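Local coordinates for protein glutathione S-transferase (Legionella pneumophila subsp. pneumophila str. Philadelphia 1, PDB 3NIV) that probably isomerises maleylacetoacetate with the help of glutathione, as zeta-class glutathione transferases do, and may also act as a glutathione transferase, at residues L85-P90 / A94-M99; P109-R114 / L131-H136; P173-A178 / F183-Y188. All coordinates share one frame; numbering follows the deposited sequence.

Contact 1. Residues L85-P90 / A94-M99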
loop_
_atom_site.group_PDB
_atom_site.type_symbol
_atom_site.label_atom_id
_atom_site.label_comp_id
_atom_site.label_asym_id
_atom_site.label_seq_id
_atom_site.Cartn_x
_atom_site.Cartn_y
_atom_site.Cartn_z
ATOM N N LEU A 85 -6.936 16.164 2.153
ATOM C CA LEU A 85 -5.648 15.643 2.590
ATOM C C LEU A 85 -4.669 15.620 1.426
ATOM O O LEU A 85 -3.510 15.244 1.572
ATOM C CB LEU A 85 -5.811 14.258 3.206
ATOM C CG LEU A 85 -6.711 14.247 4.445
ATOM C CD1 LEU A 85 -7.015 12.825 4.890
ATOM C CD2 LEU A 85 -6.072 15.053 5.563
ATOM N N LEU A 86 -5.146 16.056 0.267
ATOM C CA LEU A 86 -4.316 16.087 -0.926
ATOM C C LEU A 86 -4.580 17.325 -1.767
ATOM O O LEU A 86 -5.712 17.803 -1.832
ATOM C CB LEU A 86 -4.573 14.834 -1.763
ATOM C CG LEU A 86 -3.975 13.560 -1.176
ATOM C CD1 LEU A 86 -4.721 12.338 -1.675
ATOM C CD2 LEU A 86 -2.489 13.470 -1.498
ATOM N N PRO A 87 -3.532 17.829 -2.434
ATOM C CA PRO A 87 -3.619 18.944 -3.387
ATOM C C PRO A 87 -4.541 18.616 -4.571
ATOM O O PRO A 87 -4.905 17.452 -4.773
ATOM C CB PRO A 87 -2.179 19.086 -3.893
ATOM C CG PRO A 87 -1.327 18.354 -2.916
ATOM C CD PRO A 87 -2.179 17.259 -2.366
ATOM N N LYS A 88 -4.910 19.628 -5.350
ATOM C CA LYS A 88 -5.719 19.393 -6.545
ATOM C C LYS A 88 -4.894 18.927 -7.750
ATOM O O LYS A 88 -5.312 18.033 -8.484
ATOM C CB LYS A 88 -6.549 20.629 -6.900
ATOM C CG LYS A 88 -7.842 20.771 -6.097
ATOM C CD LYS A 88 -8.549 22.072 -6.442
ATOM C CE LYS A 88 -9.541 22.477 -5.363
ATOM N NZ LYS A 88 -9.974 23.898 -5.548
ATOM N N ASP A 89 -3.723 19.525 -7.944
ATOM C CA ASP A 89 -2.845 19.145 -9.049
ATOM C C ASP A 89 -2.637 17.628 -9.114
ATOM O O ASP A 89 -2.026 17.030 -8.224
ATOM C CB ASP A 89 -1.501 19.869 -8.931
ATOM C CG ASP A 89 -0.496 19.416 -9.978
ATOM O OD1 ASP A 89 -0.887 19.286 -11.160
ATOM O OD2 ASP A 89 0.688 19.201 -9.625
ATOM N N PRO A 90 -3.152 17.001 -10.177
ATOM C CA PRO A 90 -3.088 15.552 -10.353
ATOM C C PRO A 90 -1.697 14.987 -10.120
ATOM O O PRO A 90 -1.587 13.915 -9.546
ATOM C CB PRO A 90 -3.497 15.375 -11.811
ATOM C CG PRO A 90 -4.464 16.482 -12.025
ATOM C CD PRO A 90 -3.929 17.644 -11.253
ATOM N N ALA A 94 -0.579 12.698 -6.794
ATOM C CA ALA A 94 -0.020 11.364 -6.957
ATOM C C ALA A 94 1.347 11.263 -6.281
ATOM O O ALA A 94 1.748 10.203 -5.798
ATOM C CB ALA A 94 0.090 11.014 -8.435
ATOM N N THR A 95 2.065 12.374 -6.263
ATOM C CA THR A 95 3.415 12.388 -5.735
ATOM C C THR A 95 3.402 12.220 -4.223
ATOM O O THR A 95 4.198 11.470 -3.657
ATOM C CB THR A 95 4.104 13.698 -6.092
ATOM O OG1 THR A 95 4.368 13.710 -7.497
ATOM C CG2 THR A 95 5.415 13.845 -5.322
ATOM N N LEU A 96 2.492 12.935 -3.575
ATOM C CA LEU A 96 2.306 12.806 -2.146
ATOM C C LEU A 96 1.816 11.399 -1.782
ATOM O O LEU A 96 2.280 10.790 -0.821
ATOM C CB LEU A 96 1.339 13.887 -1.667
ATOM C CG LEU A 96 2.029 15.247 -1.572
ATOM C CD1 LEU A 96 1.024 16.390 -1.578
ATOM C CD2 LEU A 96 2.926 15.302 -0.338
ATOM N N LYS A 97 0.887 10.889 -2.574
ATOM C CA LYS A 97 0.361 9.538 -2.402
ATOM C C LYS A 97 1.475 8.510 -2.373
ATOM O O LYS A 97 1.519 7.641 -1.500
ATOM C CB LYS A 97 -0.565 9.203 -3.558
ATOM C CG LYS A 97 -1.868 8.564 -3.145
ATOM C CD LYS A 97 -2.971 9.610 -3.009
ATOM C CE LYS A 97 -4.310 9.056 -3.495
ATOM N NZ LYS A 97 -4.717 7.816 -2.764
ATOM N N SER A 98 2.381 8.610 -3.333
ATOM C CA SER A 98 3.449 7.641 -3.433
ATOM C C SER A 98 4.383 7.729 -2.217
ATOM O O SER A 98 5.085 6.770 -1.873
ATOM C CB SER A 98 4.227 7.834 -4.725
ATOM O OG SER A 98 5.130 8.904 -4.630
HETATM N N MSE A 99 4.393 8.879 -1.565
HETATM C CA MSE A 99 5.234 9.029 -0.391
HETATM C C MSE A 99 4.578 8.348 0.790
HETATM O O MSE A 99 5.238 7.711 1.587
HETATM C CB MSE A 99 5.502 10.500 -0.116
HETATM C CG MSE A 99 6.441 11.093 -1.139
HETATM SE SE MSE A 99 6.532 13.023 -1.028
HETATM C CE MSE A 99 7.307 13.178 0.782
#
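The linker that leads from the thioredoxin-like domain into the helical domain of a glutathione transferase folds back here on the first long helix it enters, with L86 and P87 lying against L96 and K97. L86 straddles two residues: its CD2 reaches CB of L96 at 3.9 Å, while its CD1 rests on CD of K97 at 3.5 Å, L86 and K97 crossing nearly at right angles. The K97 chain is bent at chi2, chi3 and chi4, which lays its methylenes against L86 and leaves NZ to form a salt bridge with D74. A long lysine suits this place, apolar along its stem and charged at its end. P87 presses its ring on L96, CG to CD1 at 3.3 Å, closer than usual for two carbons and perhaps partly a matter of the model; a stiff proline can offer such a surface without a flexible side chain. Beyond this pair, F160 touches both P87 and L96. At the helix start P90 takes the first turn, where its missing N-H costs nothing, and its O accepts A94 N at 3.2 Å. D89 OD2 caps M92 N, aspartate being a common N-cap residue; the arrangement is that of the interdomain linker joining the first helix of the C-terminal domain in the glutathione transferase fold.

Contact 2. Residues P109-R114 / L131-H136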
loop_
_atom_site.group_PDB
_atom_site.type_symbol
_atom_site.label_atom_id
_atom_site.label_comp_id
_atom_site.label_asym_id
_atom_site.label_seq_id
_atom_site.Cartn_x
_atom_site.Cartn_y
_atom_site.Cartn_z
ATOM N N PRO A 109 4.733 -2.822 6.353
ATOM C CA PRO A 109 4.489 -4.262 6.183
ATOM C C PRO A 109 5.631 -5.134 6.697
ATOM O O PRO A 109 5.372 -6.167 7.320
ATOM C CB PRO A 109 4.349 -4.422 4.669
ATOM C CG PRO A 109 3.865 -3.084 4.206
ATOM C CD PRO A 109 4.465 -2.058 5.119
ATOM N N LEU A 110 6.870 -4.722 6.442
ATOM C CA LEU A 110 8.045 -5.484 6.880
ATOM C C LEU A 110 8.203 -5.607 8.404
ATOM O O LEU A 110 8.811 -6.562 8.886
ATOM C CB LEU A 110 9.325 -4.875 6.302
ATOM C CG LEU A 110 9.678 -5.087 4.833
ATOM C CD1 LEU A 110 9.308 -6.506 4.419
ATOM C CD2 LEU A 110 8.980 -4.078 3.964
ATOM N N ASN A 111 7.678 -4.641 9.152
ATOM C CA ASN A 111 7.902 -4.571 10.600
ATOM C C ASN A 111 6.676 -4.920 11.438
ATOM O O ASN A 111 6.691 -4.818 12.670
ATOM C CB ASN A 111 8.397 -3.177 10.994
ATOM C CG ASN A 111 9.820 -2.915 10.543
ATOM O OD1 ASN A 111 10.614 -3.840 10.335
ATOM N ND2 ASN A 111 10.149 -1.648 10.392
ATOM N N ASN A 112 5.610 -5.318 10.765
ATOM C CA ASN A 112 4.399 -5.728 11.447
ATOM C C ASN A 112 4.719 -6.851 12.426
ATOM O O ASN A 112 5.635 -7.637 12.193
ATOM C CB ASN A 112 3.353 -6.186 10.435
ATOM C CG ASN A 112 2.023 -6.519 11.083
ATOM O OD1 ASN A 112 1.042 -5.799 10.910
ATOM N ND2 ASN A 112 1.987 -7.603 11.849
ATOM N N LEU A 113 3.967 -6.911 13.521
ATOM C CA LEU A 113 4.208 -7.890 14.567
ATOM C C LEU A 113 4.294 -9.284 13.967
ATOM O O LEU A 113 5.155 -10.081 14.347
ATOM C CB LEU A 113 3.101 -7.831 15.618
ATOM C CG LEU A 113 3.244 -8.778 16.818
ATOM C CD1 LEU A 113 4.661 -8.755 17.375
ATOM C CD2 LEU A 113 2.231 -8.460 17.923
ATOM N N ARG A 114 3.407 -9.541 13.008
ATOM C CA ARG A 114 3.294 -10.825 12.335
ATOM C C ARG A 114 4.600 -11.183 11.647
ATOM O O ARG A 114 4.970 -12.352 11.574
ATOM C CB ARG A 114 2.141 -10.798 11.315
ATOM C CG ARG A 114 2.582 -10.384 9.898
ATOM C CD ARG A 114 1.568 -9.511 9.108
ATOM N NE ARG A 114 0.567 -10.279 8.380
ATOM C CZ ARG A 114 0.407 -10.291 7.054
ATOM N NH1 ARG A 114 1.179 -9.570 6.247
ATOM N NH2 ARG A 114 -0.551 -11.038 6.530
ATOM N N LEU A 131 15.880 -6.360 15.966
ATOM C CA LEU A 131 16.185 -4.934 15.920
ATOM C C LEU A 131 16.949 -4.522 14.669
ATOM O O LEU A 131 16.717 -3.447 14.109
ATOM C CB LEU A 131 16.986 -4.516 17.149
ATOM C CG LEU A 131 16.148 -3.932 18.277
ATOM C CD1 LEU A 131 15.466 -2.639 17.806
ATOM C CD2 LEU A 131 15.132 -4.971 18.764
ATOM N N GLU A 132 17.880 -5.363 14.243
ATOM C CA GLU A 132 18.662 -5.060 13.055
ATOM C C GLU A 132 17.784 -5.070 11.797
ATOM O O GLU A 132 17.872 -4.176 10.955
ATOM C CB GLU A 132 19.809 -6.054 12.920
ATOM C CG GLU A 132 20.818 -5.664 11.870
ATOM C CD GLU A 132 22.152 -6.346 12.076
ATOM O OE1 GLU A 132 22.832 -6.599 11.058
ATOM O OE2 GLU A 132 22.513 -6.629 13.249
ATOM N N TRP A 133 16.937 -6.089 11.688
ATOM C CA TRP A 133 15.924 -6.168 10.649
ATOM C C TRP A 133 15.069 -4.908 10.681
ATOM O O TRP A 133 14.960 -4.173 9.686
ATOM C CB TRP A 133 15.056 -7.413 10.896
ATOM C CG TRP A 133 13.797 -7.565 10.065
ATOM C CD1 TRP A 133 12.561 -7.068 10.349
ATOM C CD2 TRP A 133 13.652 -8.325 8.853
ATOM N NE1 TRP A 133 11.657 -7.450 9.378
ATOM C CE2 TRP A 133 12.303 -8.227 8.455
ATOM C CE3 TRP A 133 14.533 -9.078 8.069
ATOM C CZ2 TRP A 133 11.815 -8.844 7.302
ATOM C CZ3 TRP A 133 14.049 -9.690 6.922
ATOM C CH2 TRP A 133 12.699 -9.566 6.549
ATOM N N TYR A 134 14.473 -4.669 11.840
ATOM C CA TYR A 134 13.520 -3.590 12.017
ATOM C C TYR A 134 14.132 -2.239 11.652
ATOM O O TYR A 134 13.495 -1.405 11.000
ATOM C CB TYR A 134 13.029 -3.581 13.456
ATOM C CG TYR A 134 11.768 -2.798 13.659
ATOM C CD1 TYR A 134 11.746 -1.424 13.466
ATOM C CD2 TYR A 134 10.606 -3.423 14.062
ATOM C CE1 TYR A 134 10.588 -0.697 13.657
ATOM C CE2 TYR A 134 9.446 -2.703 14.264
ATOM C CZ TYR A 134 9.440 -1.341 14.053
ATOM O OH TYR A 134 8.285 -0.623 14.237
ATOM N N HIS A 135 15.377 -2.041 12.066
ATOM C CA HIS A 135 16.088 -0.794 11.817
ATOM C C HIS A 135 16.482 -0.679 10.349
ATOM O O HIS A 135 16.600 0.428 9.801
ATOM C CB HIS A 135 17.330 -0.712 12.716
ATOM C CG HIS A 135 17.039 -0.253 14.114
ATOM N ND1 HIS A 135 18.017 0.219 14.965
ATOM C CD2 HIS A 135 15.873 -0.168 14.799
ATOM C CE1 HIS A 135 17.471 0.555 16.119
ATOM N NE2 HIS A 135 16.173 0.332 16.047
ATOM N N HIS A 136 16.687 -1.829 9.716
ATOM C CA HIS A 136 17.057 -1.854 8.304
ATOM C C HIS A 136 15.992 -1.220 7.409
ATOM O O HIS A 136 16.303 -0.440 6.515
ATOM C CB HIS A 136 17.327 -3.280 7.834
ATOM C CG HIS A 136 17.539 -3.381 6.360
ATOM N ND1 HIS A 136 18.510 -2.659 5.700
ATOM C CD2 HIS A 136 16.891 -4.097 5.410
ATOM C CE1 HIS A 136 18.456 -2.930 4.410
ATOM N NE2 HIS A 136 17.485 -3.801 4.208
HETATM O O HOH W 1 7.340 0.096 11.482
#
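N111 lies flat on the ring of Y134, and this stack is the main side-chain meeting between the 109-114 turn and the helix 131-136. The amide and ring planes differ by only 7°, with CG of N111 3.5 Å above the ring plane and over its centre. CB of N111 adds a CH-pi contact, 3.8 Å from the Y134 ring centroid. CG of N111 is anti to the carbonyl carbon, which swings the amide over the tyrosine. An asparagine suits the spot because its small planar amide can lie flat on an aromatic face, with ND2 still able to make weak polar contacts.

Of the hydrogen bonds, the firm one runs from W133 NE1 to L110 O at 3.0 Å, with an N-H...O angle of 167°. The acceptor lies in the indole plane, at the ring edge, whereas the donor stands 40° out of the plane of the L110 carbonyl. Tryptophan thus gives a large apolar ring a single N-H with which to bond the carbonyl of the buried L110. The segments belong to the all-helical C-terminal domain of the glutathione transferase fold, where the short helix 108-111 breaks before helix 113-123 and helix 127-149 packs against the end of the short helix, just before the break. A water 3.0 Å from Y134 OH is also held, weakly, by N111 ND2. OD1 of N111, in contrast, is buried without a polar partner, 3.4 Å from CA of Y134.

Apolar packing is lighter: CD1 of L110 comes to 4.5 Å from CZ2 of W133. W137 touches L110 and meets W133 edge-to-face, while F181 stacks with Y134. R118 of the second subunit packs on W133.

Contact 3. Residues P173-A178 / F183-Y188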
loop_
_atom_site.group_PDB
_atom_site.type_symbol
_atom_site.label_atom_id
_atom_site.label_comp_id
_atom_site.label_asym_id
_atom_site.label_seq_id
_atom_site.Cartn_x
_atom_site.Cartn_y
_atom_site.Cartn_z
ATOM N N PRO A 173 2.862 8.324 12.454
ATOM C CA PRO A 173 2.861 6.981 13.058
ATOM C C PRO A 173 4.149 6.191 12.786
ATOM O O PRO A 173 4.647 5.518 13.682
ATOM C CB PRO A 173 1.645 6.304 12.417
ATOM C CG PRO A 173 0.742 7.443 12.057
ATOM C CD PRO A 173 1.664 8.561 11.631
ATOM N N GLN A 174 4.704 6.297 11.588
ATOM C CA GLN A 174 5.956 5.608 11.290
ATOM C C GLN A 174 7.127 6.065 12.172
ATOM O O GLN A 174 7.951 5.259 12.586
ATOM C CB GLN A 174 6.323 5.771 9.813
ATOM C CG GLN A 174 7.435 4.840 9.353
ATOM C CD GLN A 174 7.119 3.366 9.605
ATOM O OE1 GLN A 174 7.874 2.680 10.279
ATOM N NE2 GLN A 174 5.998 2.882 9.065
ATOM N N VAL A 175 7.197 7.367 12.439
ATOM C CA VAL A 175 8.270 7.943 13.231
ATOM C C VAL A 175 8.093 7.532 14.696
ATOM O O VAL A 175 9.058 7.257 15.400
ATOM C CB VAL A 175 8.287 9.477 13.085
ATOM C CG1 VAL A 175 9.257 10.122 14.080
ATOM C CG2 VAL A 175 8.646 9.857 11.658
ATOM N N TYR A 176 6.846 7.474 15.137
ATOM C CA TYR A 176 6.511 6.938 16.442
ATOM C C TYR A 176 7.115 5.535 16.635
ATOM O O TYR A 176 7.799 5.274 17.629
ATOM C CB TYR A 176 4.993 6.909 16.581
ATOM C CG TYR A 176 4.461 6.255 17.836
ATOM C CD1 TYR A 176 4.209 4.892 17.872
ATOM C CD2 TYR A 176 4.169 7.004 18.967
ATOM C CE1 TYR A 176 3.713 4.292 19.000
ATOM C CE2 TYR A 176 3.668 6.403 20.104
ATOM C CZ TYR A 176 3.440 5.048 20.109
ATOM O OH TYR A 176 2.935 4.427 21.224
ATOM N N ASN A 177 6.869 4.642 15.676
ATOM C CA ASN A 177 7.458 3.304 15.690
ATOM C C ASN A 177 8.973 3.309 15.809
ATOM O O ASN A 177 9.558 2.481 16.506
ATOM C CB ASN A 177 7.075 2.552 14.418
ATOM C CG ASN A 177 5.692 1.961 14.493
ATOM O OD1 ASN A 177 5.067 1.962 15.551
ATOM N ND2 ASN A 177 5.199 1.450 13.369
ATOM N N ALA A 178 9.603 4.240 15.101
ATOM C CA ALA A 178 11.056 4.327 15.057
ATOM C C ALA A 178 11.666 4.640 16.438
ATOM O O ALA A 178 12.635 4.002 16.862
ATOM C CB ALA A 178 11.483 5.356 14.027
ATOM N N PHE A 183 15.363 3.744 16.956
ATOM C CA PHE A 183 16.143 4.020 15.773
ATOM C C PHE A 183 16.532 5.491 15.851
ATOM O O PHE A 183 15.739 6.322 16.281
ATOM C CB PHE A 183 15.282 3.734 14.541
ATOM C CG PHE A 183 15.932 4.085 13.237
ATOM C CD1 PHE A 183 16.875 3.241 12.661
ATOM C CD2 PHE A 183 15.573 5.243 12.561
ATOM C CE1 PHE A 183 17.456 3.553 11.435
ATOM C CE2 PHE A 183 16.154 5.561 11.338
ATOM C CZ PHE A 183 17.100 4.716 10.777
ATOM N N ASP A 184 17.750 5.820 15.442
ATOM C CA ASP A 184 18.227 7.192 15.560
ATOM C C ASP A 184 17.888 8.005 14.330
ATOM O O ASP A 184 18.342 7.693 13.241
ATOM C CB ASP A 184 19.739 7.228 15.791
ATOM C CG ASP A 184 20.272 8.647 15.924
ATOM O OD1 ASP A 184 19.570 9.494 16.520
ATOM O OD2 ASP A 184 21.388 8.920 15.429
HETATM N N MSE A 185 17.126 9.074 14.528
HETATM C CA MSE A 185 16.594 9.884 13.431
HETATM C C MSE A 185 17.528 10.979 12.915
HETATM O O MSE A 185 17.162 11.729 12.011
HETATM C CB MSE A 185 15.261 10.518 13.842
HETATM C CG MSE A 185 14.134 9.516 14.023
HETATM SE SE MSE A 185 13.738 8.468 12.398
HETATM C CE MSE A 185 12.898 9.872 11.326
ATOM N N ALA A 186 18.725 11.075 13.481
ATOM C CA ALA A 186 19.654 12.160 13.137
ATOM C C ALA A 186 19.751 12.460 11.633
ATOM O O ALA A 186 19.885 13.613 11.224
ATOM C CB ALA A 186 21.033 11.864 13.706
ATOM N N SER A 187 19.679 11.417 10.820
ATOM C CA SER A 187 19.899 11.534 9.383
ATOM C C SER A 187 18.754 12.228 8.635
ATOM O O SER A 187 18.888 12.562 7.454
ATOM C CB SER A 187 20.136 10.138 8.801
ATOM O OG SER A 187 20.310 10.169 7.395
ATOM N N TYR A 188 17.647 12.473 9.330
ATOM C CA TYR A 188 16.421 12.917 8.678
ATOM C C TYR A 188 15.849 14.224 9.231
ATOM O O TYR A 188 14.761 14.231 9.815
ATOM C CB TYR A 188 15.382 11.804 8.776
ATOM C CG TYR A 188 15.957 10.457 8.414
ATOM C CD1 TYR A 188 16.338 10.183 7.113
ATOM C CD2 TYR A 188 16.139 9.468 9.377
ATOM C CE1 TYR A 188 16.874 8.963 6.771
ATOM C CE2 TYR A 188 16.666 8.238 9.043
ATOM C CZ TYR A 188 17.031 7.992 7.734
ATOM O OH TYR A 188 17.574 6.784 7.379
#
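A178 meets F183 and M185 where the chain leaves helix 166-180 and doubles back, and this is the close-packed part of the contact. The backbone bond from F183 N to A178 O is short and straight, 2.7 Å with an N-H...O angle of 171°. It ties F183, three residues past the end of helix 166-180, back to its last turn. CB of A178 sits 4.2 Å from CB of F183 and equally far from SE of the selenomethionine M185; a methyl group is small enough to let both neighbours come in.

M185 bends at chi2 (-59°) and chi3, which brings its selenium against A178 and its CE near V175, whose CG2 is 4.3 Å away. A flexible, apolar chain can follow the helix surface from A178 to V175, and the selenium also lies in the plane of the F183 ring, at its edge. With chi1 at 175°, CG of F183 is anti to N, and the end of its side chain leads away from the helix to meet H135 edge-to-face.

The loose side lies at D184, A186 and S187, which are exposed and make no contact with the helical segment, as suits their polar or small side chains. I191 of helix 189-198 touches both V175 and M185. Such a stretch, folding back on one helix before Y188, at the N-cap position of helix 189-198, is a loop joining two successive helices of the all-helical C-terminal domain of the glutathione transferase fold.

Along the chain the three contacts come in series, 1, then 2, then 3. Contact 1 marks the entry from the linker into helix 90-106, contact 2 joins the broken helical region after it to helix 127-149, and contact 3 lies where helix 166-180 gives way to helix 189-198. Contact 1 stands apart, its centre about 27 Å from that of contact 2 and about 23 Å from that of contact 3. Contacts 2 and 3, with centres about 13 Å apart, touch through Y134 with N177 and H135 with F183, forming continuous packing in the helical domain. Contacts 1 and 2 also reach the second subunit, linking this domain's packing to the dimer.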